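Acyl-CoA dehydrogenase FadE3 (PDB 4IV6) is a flavoprotein of the acyl-CoA dehydrogenase family that assembles from four chains and binds dihydroflavine-adenine dinucleotide where domains and neighbouring subunits meet. Local coordinates at residues K203-K207 and R357-L361; T254-R258 and L295-R299; A259-D263 and D351-Y355. One frame throughout, in Å; residues are numbered along the deposited sequence.

Interaction 1 of 3, residues K203-K207 and R357-L361; sequences KLGYK and RDAPL. With FDA (dihydroflavine-adenine dinucleotide), chain D.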
loop_
_atom_site.group_PDB
_atom_site.type_symbol
_atom_site.label_atom_id
_atom_site.label_comp_id
_atom_site.label_asym_id
_atom_site.label_seq_id
_atom_site.Cartn_x
_atom_site.Cartn_y
_atom_site.Cartn_z
ATOM N N LYS B 203 -11.149 22.024 15.042
ATOM C CA LYS B 203 -10.196 21.082 14.421
ATOM C C LYS B 203 -10.485 19.631 14.827
ATOM O O LYS B 203 -10.968 19.372 15.920
ATOM C CB LYS B 203 -8.769 21.362 14.931
ATOM C CG LYS B 203 -8.204 22.687 14.627
ATOM C CD LYS B 203 -6.773 22.814 15.093
ATOM C CE LYS B 203 -6.690 23.293 16.542
ATOM N NZ LYS B 203 -5.278 23.677 16.806
ATOM N N LEU B 204 -10.070 18.688 13.981
ATOM C CA LEU B 204 -10.191 17.253 14.252
ATOM C C LEU B 204 -9.308 16.801 15.425
ATOM O O LEU B 204 -9.713 15.965 16.236
ATOM C CB LEU B 204 -9.798 16.478 12.995
ATOM C CG LEU B 204 -9.607 14.986 13.114
ATOM C CD1 LEU B 204 -10.892 14.298 13.534
ATOM C CD2 LEU B 204 -9.123 14.458 11.778
ATOM N N GLY B 205 -8.091 17.338 15.465
ATOM C CA GLY B 205 -7.100 17.047 16.521
ATOM C C GLY B 205 -6.253 18.298 16.745
ATOM O O GLY B 205 -6.704 19.418 16.465
ATOM N N TYR B 206 -5.052 18.119 17.296
ATOM C CA TYR B 206 -4.186 19.250 17.604
ATOM C C TYR B 206 -4.928 20.167 18.571
ATOM O O TYR B 206 -4.853 21.370 18.452
ATOM C CB TYR B 206 -3.838 20.015 16.312
ATOM C CG TYR B 206 -2.626 20.947 16.359
ATOM C CD1 TYR B 206 -1.877 21.156 17.531
ATOM C CD2 TYR B 206 -2.237 21.630 15.233
ATOM C CE1 TYR B 206 -0.792 22.041 17.544
ATOM C CE2 TYR B 206 -1.155 22.491 15.227
ATOM C CZ TYR B 206 -0.429 22.685 16.367
ATOM O OH TYR B 206 0.655 23.542 16.331
ATOM N N LYS B 207 -5.647 19.587 19.514
ATOM C CA LYS B 207 -6.495 20.376 20.404
ATOM C C LYS B 207 -5.690 21.050 21.533
ATOM O O LYS B 207 -4.521 20.760 21.726
ATOM C CB LYS B 207 -7.649 19.505 20.915
ATOM C CG LYS B 207 -8.700 19.343 19.801
ATOM C CD LYS B 207 -9.849 18.406 20.087
ATOM C CE LYS B 207 -10.900 19.077 20.936
ATOM N NZ LYS B 207 -11.816 18.066 21.559
ATOM N N ARG B 357 -6.507 10.798 15.291
ATOM C CA ARG B 357 -7.020 12.129 14.947
ATOM C C ARG B 357 -5.893 13.153 14.779
ATOM O O ARG B 357 -6.050 14.101 14.049
ATOM C CB ARG B 357 -7.980 12.635 16.044
ATOM C CG ARG B 357 -9.349 11.990 16.081
ATOM C CD ARG B 357 -10.239 12.700 17.074
ATOM N NE ARG B 357 -9.825 12.459 18.452
ATOM C CZ ARG B 357 -9.191 13.318 19.244
ATOM N NH1 ARG B 357 -8.906 14.548 18.850
ATOM N NH2 ARG B 357 -8.900 12.958 20.489
ATOM N N ASP B 358 -4.778 12.966 15.486
ATOM C CA ASP B 358 -3.664 13.920 15.443
ATOM C C ASP B 358 -2.751 13.728 14.211
ATOM O O ASP B 358 -2.227 14.687 13.663
ATOM C CB ASP B 358 -2.830 13.839 16.709
ATOM C CG ASP B 358 -3.475 14.578 17.890
ATOM O OD1 ASP B 358 -4.470 15.319 17.676
ATOM O OD2 ASP B 358 -2.978 14.418 19.019
ATOM N N ALA B 359 -2.602 12.490 13.765
ATOM C CA ALA B 359 -1.640 12.159 12.715
ATOM C C ALA B 359 -1.838 12.880 11.369
ATOM O O ALA B 359 -0.856 13.333 10.786
ATOM C CB ALA B 359 -1.580 10.630 12.520
ATOM N N PRO B 360 -3.076 13.043 10.910
ATOM C CA PRO B 360 -3.285 13.760 9.665
ATOM C C PRO B 360 -2.810 15.214 9.665
ATOM O O PRO B 360 -2.495 15.752 8.586
ATOM C CB PRO B 360 -4.800 13.670 9.441
ATOM C CG PRO B 360 -5.261 12.557 10.293
ATOM C CD PRO B 360 -4.343 12.526 11.457
ATOM N N LEU B 361 -2.685 15.819 10.839
ATOM C CA LEU B 361 -2.198 17.201 10.920
ATOM C C LEU B 361 -0.851 17.356 10.238
ATOM O O LEU B 361 -0.660 18.311 9.478
ATOM C CB LEU B 361 -2.096 17.664 12.368
ATOM C CG LEU B 361 -1.717 19.132 12.663
ATOM C CD1 LEU B 361 -0.223 19.322 12.806
ATOM C CD2 LEU B 361 -2.273 20.130 11.646
HETATM P PA FDA D . -4.275 23.952 -0.898
HETATM O O1A FDA D . -2.987 24.634 -1.288
HETATM O O2A FDA D . -5.600 24.603 -1.185
HETATM O O5B FDA D . -4.260 22.484 -1.538
HETATM C C5B FDA D . -5.417 21.616 -1.544
HETATM C C4B FDA D . -5.019 20.261 -2.155
HETATM O O4B FDA D . -4.412 20.428 -3.451
HETATM C C3B FDA D . -3.973 19.544 -1.328
HETATM O O3B FDA D . -4.114 18.120 -1.521
HETATM C C2B FDA D . -2.684 20.063 -1.928
HETATM O O2B FDA D . -1.549 19.231 -1.708
HETATM C C1B FDA D . -3.048 20.042 -3.394
HETATM N N9A FDA D . -2.213 20.952 -4.226
HETATM C C8A FDA D . -2.272 22.302 -4.216
HETATM N N7A FDA D . -1.416 22.812 -5.123
HETATM C C5A FDA D . -0.794 21.761 -5.710
HETATM C C6A FDA D . 0.220 21.577 -6.736
HETATM N N6A FDA D . 0.754 22.648 -7.326
HETATM N N1A FDA D . 0.620 20.333 -7.080
HETATM C C2A FDA D . 0.060 19.254 -6.509
HETATM N N3A FDA D . -0.883 19.338 -5.544
HETATM C C4A FDA D . -1.342 20.539 -5.137
HETATM N N1 FDA D . 0.060 27.805 8.241
HETATM C C2 FDA D . 0.788 28.807 8.726
HETATM O O2 FDA D . 1.184 29.696 7.948
HETATM N N3 FDA D . 1.112 28.890 10.029
HETATM C C4 FDA D . 0.728 28.007 10.950
HETATM O O4 FDA D . 1.035 28.150 12.165
HETATM C C4X FDA D . -0.061 26.847 10.488
HETATM N N5 FDA D . -0.536 25.898 11.322
HETATM C C5X FDA D . -1.583 25.128 10.931
HETATM C C6 FDA D . -2.372 24.444 11.862
HETATM C C7 FDA D . -3.425 23.621 11.463
HETATM C C7M FDA D . -4.288 22.919 12.480
HETATM C C8 FDA D . -3.694 23.454 10.089
HETATM C C8M FDA D . -4.806 22.580 9.556
HETATM C C9 FDA D . -2.918 24.138 9.167
HETATM C C9A FDA D . -1.876 24.989 9.570
HETATM N N10 FDA D . -1.136 25.693 8.598
HETATM C C10 FDA D . -0.404 26.815 9.050
HETATM C "C1'" FDA D . -1.726 25.797 7.259
HETATM C "C2'" FDA D . -1.093 24.720 6.403
HETATM O "O2'" FDA D . 0.291 24.986 6.178
HETATM C "C3'" FDA D . -1.862 24.643 5.084
HETATM O "O3'" FDA D . -3.090 23.966 5.334
HETATM C "C4'" FDA D . -1.115 23.912 3.993
HETATM O "O4'" FDA D . -0.172 24.860 3.469
HETATM C "C5'" FDA D . -2.044 23.496 2.838
HETATM O "O5'" FDA D . -2.793 24.622 2.440
HETATM P P FDA D . -4.269 24.594 1.867
HETATM O O1P FDA D . -4.483 26.021 1.402
HETATM O O2P FDA D . -5.187 24.019 2.890
HETATM O O3P FDA D . -4.143 23.548 0.645
HETATM O O HOH W 1 -5.240 16.622 20.009
#
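D358 OD1 is gripped by two donors: the backbone N of Y206, 2.9 Å away and nearly straight at 168°, and a water that gives its hydrogen to OD1 at 2.8 Å while accepting from K207 N. The amide of Y206 comes in from above the carboxylate plane, tilted 41° out of it. One aspartate oxygen thereby holds the N-H groups of two successive residues of the loop, Y206 directly and K207 through water. One residue back along the helix, R357 bends at chi3, and this turns NH1 onto L204 O at 3.1 Å; the bond lies in the carbonyl plane on a lone pair and within the guanidinium plane. R357 is held further by salt bridges to E34 and E353, while its aliphatic CG lies against L204 CD1 at 3.8 Å. G205 CA comes to 3.4 Å from D358 OD1 where the backbones are nearest. These bonds join the loop between strands 195-200 and 211-216, in the beta domain of the acyl-CoA dehydrogenase fold, to helix 352-364 of the C-terminal helical domain. The flavin lies at this junction. Y206, with CG anti to its N (chi1 -162°), sends CD2 to L361 CG at 3.6 Å, and both residues also reach the C7M methyl of dihydroflavine-adenine dinucleotide, L361 through CD2 at 3.5 Å. K203 lays CD beside the same methyl at 3.6 Å, then carries NZ on to the carbonyl oxygens of Y206 and V209. Y346 of the second subunit packs on D358 and L361.

Interaction 2 of 3, residues T254-R258 and L295-R299; sequences TGVAR and LYAAR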
loop_
_atom_site.group_PDB
_atom_site.type_symbol
_atom_site.label_atom_id
_atom_site.label_comp_id
_atom_site.label_asym_id
_atom_site.label_seq_id
_atom_site.Cartn_x
_atom_site.Cartn_y
_atom_site.Cartn_z
ATOM N N THR B 254 7.191 11.171 14.436
ATOM C CA THR B 254 7.771 10.009 15.074
ATOM C C THR B 254 7.351 9.885 16.536
ATOM O O THR B 254 7.268 8.791 17.045
ATOM C CB THR B 254 9.296 9.923 14.967
ATOM O OG1 THR B 254 9.905 11.086 15.536
ATOM C CG2 THR B 254 9.697 9.716 13.528
ATOM N N GLY B 255 7.037 11.004 17.181
ATOM C CA GLY B 255 6.603 11.002 18.572
ATOM C C GLY B 255 5.218 10.422 18.696
ATOM O O GLY B 255 4.983 9.547 19.541
ATOM N N VAL B 256 4.309 10.871 17.821
ATOM C CA VAL B 256 2.959 10.323 17.787
ATOM C C VAL B 256 2.992 8.814 17.440
ATOM O O VAL B 256 2.334 8.004 18.081
ATOM C CB VAL B 256 2.035 11.103 16.831
ATOM C CG1 VAL B 256 0.705 10.387 16.662
ATOM C CG2 VAL B 256 1.775 12.497 17.379
ATOM N N ALA B 257 3.804 8.453 16.456
ATOM C CA ALA B 257 4.040 7.046 16.128
ATOM C C ALA B 257 4.563 6.226 17.308
ATOM O O ALA B 257 4.094 5.091 17.513
ATOM C CB ALA B 257 4.986 6.931 14.953
ATOM N N ARG B 258 5.501 6.776 18.088
ATOM C CA ARG B 258 6.062 6.054 19.237
ATOM C C ARG B 258 4.939 5.769 20.216
ATOM O O ARG B 258 4.840 4.670 20.738
ATOM C CB ARG B 258 7.177 6.821 19.956
ATOM C CG ARG B 258 8.559 6.695 19.310
ATOM C CD ARG B 258 9.585 7.572 20.022
ATOM N NE ARG B 258 9.723 7.122 21.395
ATOM C CZ ARG B 258 10.304 7.806 22.370
ATOM N NH1 ARG B 258 10.844 8.972 22.143
ATOM N NH2 ARG B 258 10.320 7.313 23.598
ATOM N N LEU B 295 8.725 2.399 12.049
ATOM C CA LEU B 295 9.060 3.428 13.042
ATOM C C LEU B 295 10.576 3.559 13.151
ATOM O O LEU B 295 11.093 4.657 13.185
ATOM C CB LEU B 295 8.471 3.108 14.426
ATOM C CG LEU B 295 8.776 4.094 15.562
ATOM C CD1 LEU B 295 8.506 5.532 15.136
ATOM C CD2 LEU B 295 7.976 3.705 16.779
ATOM N N TYR B 296 11.277 2.416 13.206
ATOM C CA TYR B 296 12.745 2.396 13.239
ATOM C C TYR B 296 13.298 3.066 11.986
ATOM O O TYR B 296 14.227 3.883 12.070
ATOM C CB TYR B 296 13.238 0.947 13.338
ATOM C CG TYR B 296 14.739 0.729 13.448
ATOM C CD1 TYR B 296 15.587 1.687 13.994
ATOM C CD2 TYR B 296 15.304 -0.489 13.050
ATOM C CE1 TYR B 296 16.953 1.446 14.121
ATOM C CE2 TYR B 296 16.659 -0.728 13.166
ATOM C CZ TYR B 296 17.485 0.247 13.683
ATOM O OH TYR B 296 18.840 -0.009 13.796
ATOM N N ALA B 297 12.721 2.760 10.830
ATOM C CA ALA B 297 13.160 3.420 9.575
ATOM C C ALA B 297 13.000 4.933 9.654
ATOM O O ALA B 297 13.894 5.702 9.286
ATOM C CB ALA B 297 12.387 2.862 8.371
ATOM N N ALA B 298 11.854 5.368 10.156
ATOM C CA ALA B 298 11.539 6.779 10.198
ATOM C C ALA B 298 12.410 7.520 11.176
ATOM O O ALA B 298 12.877 8.645 10.870
ATOM C CB ALA B 298 10.074 6.964 10.512
ATOM N N ARG B 299 12.670 6.918 12.350
ATOM C CA ARG B 299 13.550 7.585 13.318
ATOM C C ARG B 299 14.999 7.612 12.802
ATOM O O ARG B 299 15.716 8.587 13.012
ATOM C CB ARG B 299 13.464 6.934 14.699
ATOM C CG ARG B 299 12.075 7.013 15.345
ATOM C CD ARG B 299 12.136 6.528 16.794
ATOM N NE ARG B 299 12.719 7.569 17.616
ATOM C CZ ARG B 299 13.946 7.585 18.145
ATOM N NH1 ARG B 299 14.774 6.577 17.974
ATOM N NH2 ARG B 299 14.338 8.645 18.869
#
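L295 places its two methyls on different parts of helix 234-270. With CG anti to the backbone N (chi1 179°), the side chain extends toward that helix; CD1 rests on A257 CB at 3.8 Å and lies 4.0 Å from T254 O, while CD2 sits by R258 CA at 3.9 Å and touches the start of that arginine's side chain at CG. The leucine thus fits between T254 and, one turn on, the neighbours A257 and R258. One turn further along its own helix, A298 offers only its CB, which meets T254 CG2 at 4.1 Å. R299 follows, its aliphatic part crossing T254 at about a right angle, with CG 4.0 Å from T254 CG2. Its chain then bends at chi3 and brings NE to 4.0 Å from R258 CD. The two guanidinium planes are turned 74° apart, and R258 NH1 stands 4.8 Å from R299 NH2. Both groups gather round E76: R299 NE and R258 NH1 form salt bridges with its carboxylate, R258 adds a second with E77, and T254 OG1 is hydrogen-bonded to E76 as well. E76, with E77 beside it, would be expected to balance the two positive charges. No hydrogen bond passes directly between the two segments. I388 of the third subunit packs on both arginines and L386 of that subunit on L295. The axes of 254-258 and 295-299 run nearly antiparallel, at 156°, with a closest approach of 10.4 Å, an arrangement characteristic of the C-terminal helical bundle of acyl-CoA dehydrogenases, where helices 234-270 and 282-310 are neighbours.

Interaction 3 of 3, residues A259-D263 and D351-Y355; sequences AAFED and DVERY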
loop_
_atom_site.group_PDB
_atom_site.type_symbol
_atom_site.label_atom_id
_atom_site.label_comp_id
_atom_site.label_asym_id
_atom_site.label_seq_id
_atom_site.Cartn_x
_atom_site.Cartn_y
_atom_site.Cartn_z
ATOM N N ALA B 259 4.063 6.751 20.412
ATOM C CA ALA B 259 2.958 6.606 21.375
ATOM C C ALA B 259 1.958 5.536 20.911
ATOM O O ALA B 259 1.554 4.686 21.684
ATOM C CB ALA B 259 2.252 7.934 21.607
ATOM N N ALA B 260 1.547 5.593 19.650
ATOM C CA ALA B 260 0.611 4.618 19.131
ATOM C C ALA B 260 1.209 3.198 19.159
ATOM O O ALA B 260 0.561 2.248 19.597
ATOM C CB ALA B 260 0.211 5.001 17.717
ATOM N N PHE B 261 2.448 3.069 18.701
ATOM C CA PHE B 261 3.145 1.790 18.732
ATOM C C PHE B 261 3.324 1.224 20.140
ATOM O O PHE B 261 3.032 0.043 20.374
ATOM C CB PHE B 261 4.500 1.871 18.038
ATOM C CG PHE B 261 5.242 0.563 18.051
ATOM C CD1 PHE B 261 4.752 -0.511 17.318
ATOM C CD2 PHE B 261 6.365 0.393 18.823
ATOM C CE1 PHE B 261 5.402 -1.747 17.324
ATOM C CE2 PHE B 261 7.029 -0.837 18.833
ATOM C CZ PHE B 261 6.542 -1.904 18.087
ATOM N N GLU B 262 3.782 2.039 21.084
ATOM C CA GLU B 262 3.888 1.569 22.475
ATOM C C GLU B 262 2.563 1.019 23.015
ATOM O O GLU B 262 2.544 -0.058 23.637
ATOM C CB GLU B 262 4.385 2.683 23.412
ATOM C CG GLU B 262 5.842 2.997 23.235
ATOM C CD GLU B 262 6.296 4.231 23.999
ATOM O OE1 GLU B 262 5.663 4.646 24.972
ATOM O OE2 GLU B 262 7.304 4.808 23.617
ATOM N N ASP B 263 1.463 1.748 22.789
ATOM C CA ASP B 263 0.160 1.322 23.284
ATOM C C ASP B 263 -0.274 0.011 22.643
ATOM O O ASP B 263 -0.783 -0.876 23.310
ATOM C CB ASP B 263 -0.923 2.382 23.043
ATOM C CG ASP B 263 -0.821 3.564 23.993
ATOM O OD1 ASP B 263 0.114 3.585 24.847
ATOM O OD2 ASP B 263 -1.667 4.499 23.872
ATOM N N ASP B 351 -6.380 5.743 24.158
ATOM C CA ASP B 351 -5.631 6.877 23.610
ATOM C C ASP B 351 -5.392 6.781 22.097
ATOM O O ASP B 351 -5.067 7.785 21.461
ATOM C CB ASP B 351 -4.292 7.020 24.337
ATOM C CG ASP B 351 -4.456 7.432 25.814
ATOM O OD1 ASP B 351 -5.493 8.031 26.167
ATOM O OD2 ASP B 351 -3.540 7.157 26.608
ATOM N N VAL B 352 -5.528 5.585 21.530
ATOM C CA VAL B 352 -5.156 5.380 20.143
ATOM C C VAL B 352 -6.047 6.214 19.209
ATOM O O VAL B 352 -5.598 6.619 18.157
ATOM C CB VAL B 352 -5.066 3.884 19.719
ATOM C CG1 VAL B 352 -3.864 3.218 20.378
ATOM C CG2 VAL B 352 -6.329 3.093 20.076
ATOM N N GLU B 353 -7.297 6.481 19.582
ATOM C CA GLU B 353 -8.157 7.317 18.745
ATOM C C GLU B 353 -7.633 8.734 18.654
ATOM O O GLU B 353 -7.756 9.362 17.623
ATOM C CB GLU B 353 -9.608 7.318 19.225
ATOM C CG GLU B 353 -9.849 8.011 20.556
ATOM C CD GLU B 353 -10.142 9.504 20.452
ATOM O OE1 GLU B 353 -9.796 10.248 21.397
ATOM O OE2 GLU B 353 -10.742 9.923 19.449
ATOM N N ARG B 354 -7.008 9.223 19.723
ATOM C CA ARG B 354 -6.422 10.542 19.694
ATOM C C ARG B 354 -5.222 10.585 18.726
ATOM O O ARG B 354 -5.082 11.549 17.963
ATOM C CB ARG B 354 -5.978 10.992 21.093
ATOM C CG ARG B 354 -5.525 12.431 21.092
ATOM C CD ARG B 354 -4.434 12.752 22.050
ATOM N NE ARG B 354 -4.368 11.999 23.312
ATOM C CZ ARG B 354 -3.201 11.798 23.930
ATOM N NH1 ARG B 354 -2.053 12.265 23.389
ATOM N NH2 ARG B 354 -3.156 11.157 25.087
ATOM N N TYR B 355 -4.341 9.583 18.784
ATOM C CA TYR B 355 -3.211 9.576 17.850
ATOM C C TYR B 355 -3.704 9.547 16.412
ATOM O O TYR B 355 -3.111 10.166 15.544
ATOM C CB TYR B 355 -2.229 8.424 18.103
ATOM C CG TYR B 355 -1.906 8.183 19.556
ATOM C CD1 TYR B 355 -1.588 9.227 20.418
ATOM C CD2 TYR B 355 -1.888 6.880 20.062
ATOM C CE1 TYR B 355 -1.293 8.986 21.755
ATOM C CE2 TYR B 355 -1.602 6.639 21.387
ATOM C CZ TYR B 355 -1.296 7.679 22.215
ATOM O OH TYR B 355 -0.973 7.379 23.507
HETATM O O HOH W 2 1.911 5.976 24.862
HETATM O O HOH W 3 -4.541 3.576 24.177
HETATM O O HOH W 4 -1.488 5.526 26.249
#
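The Y355 ring has A259 CB over one face and the carbonyl oxygen of D351 over the centre of the other, 3.5 Å above the plane; D263 OD2 meets its edge in plane. A259 makes a CH-pi contact, its CB 3.9 Å from the ring centroid and offset toward the rim, while A260 lies by CD2 with both CA and CB. The small alanines of helix 234-270 let the ring lie close against that helix, a join between two helices of the acyl-CoA dehydrogenase C-terminal helical domain. At the end of the ring, Y355 OH donates to D263 OD2 at 3.0 Å, reaching it from above the carboxylate plane, with carboxylate and ring 46° apart. D263 takes this position with CG anti to its carbonyl carbon (chi1 -75°), and its CB also touches V352 CG1. A337 of helix 316-340 packs on A260 and V352 both. The OD2 atoms of D263 and D351 come within 4.2 Å of each other; the salt bridge from D351 OD1 to R31 and the water between the two carboxylates would be expected to ease this approach. Two further hydrogen bonds to D263 OD2 come from waters: one water also accepts from D351 N at 2.8 Å, and the other spans the two carboxylates, donating to D263 OD2 and to D351 OD2 at 2.6 Å each.

Helix 352-364 serves two of the contacts: its start packs on helix 234-270 in interaction 3, and residues 357-361, just beyond, meet the 203-207 loop in interaction 1, the two centres being about 13 Å apart. Interactions 2 and 3 share helix 234-270 in consecutive segments, with centres about 12 Å apart, and touch directly where V256 CG1 lies 3.8 Å from Y355 CB and L295 CD2 lies 4.1 Å from F261 CB. Interaction 1 borders the dihydroflavine-adenine dinucleotide pocket through K203, Y206 and L361, whereas in interaction 3 the V352 side chain stays about 11 Å from a bound flavin. Interactions 1 and 2 do not touch, their nearest atoms being about 5 Å apart.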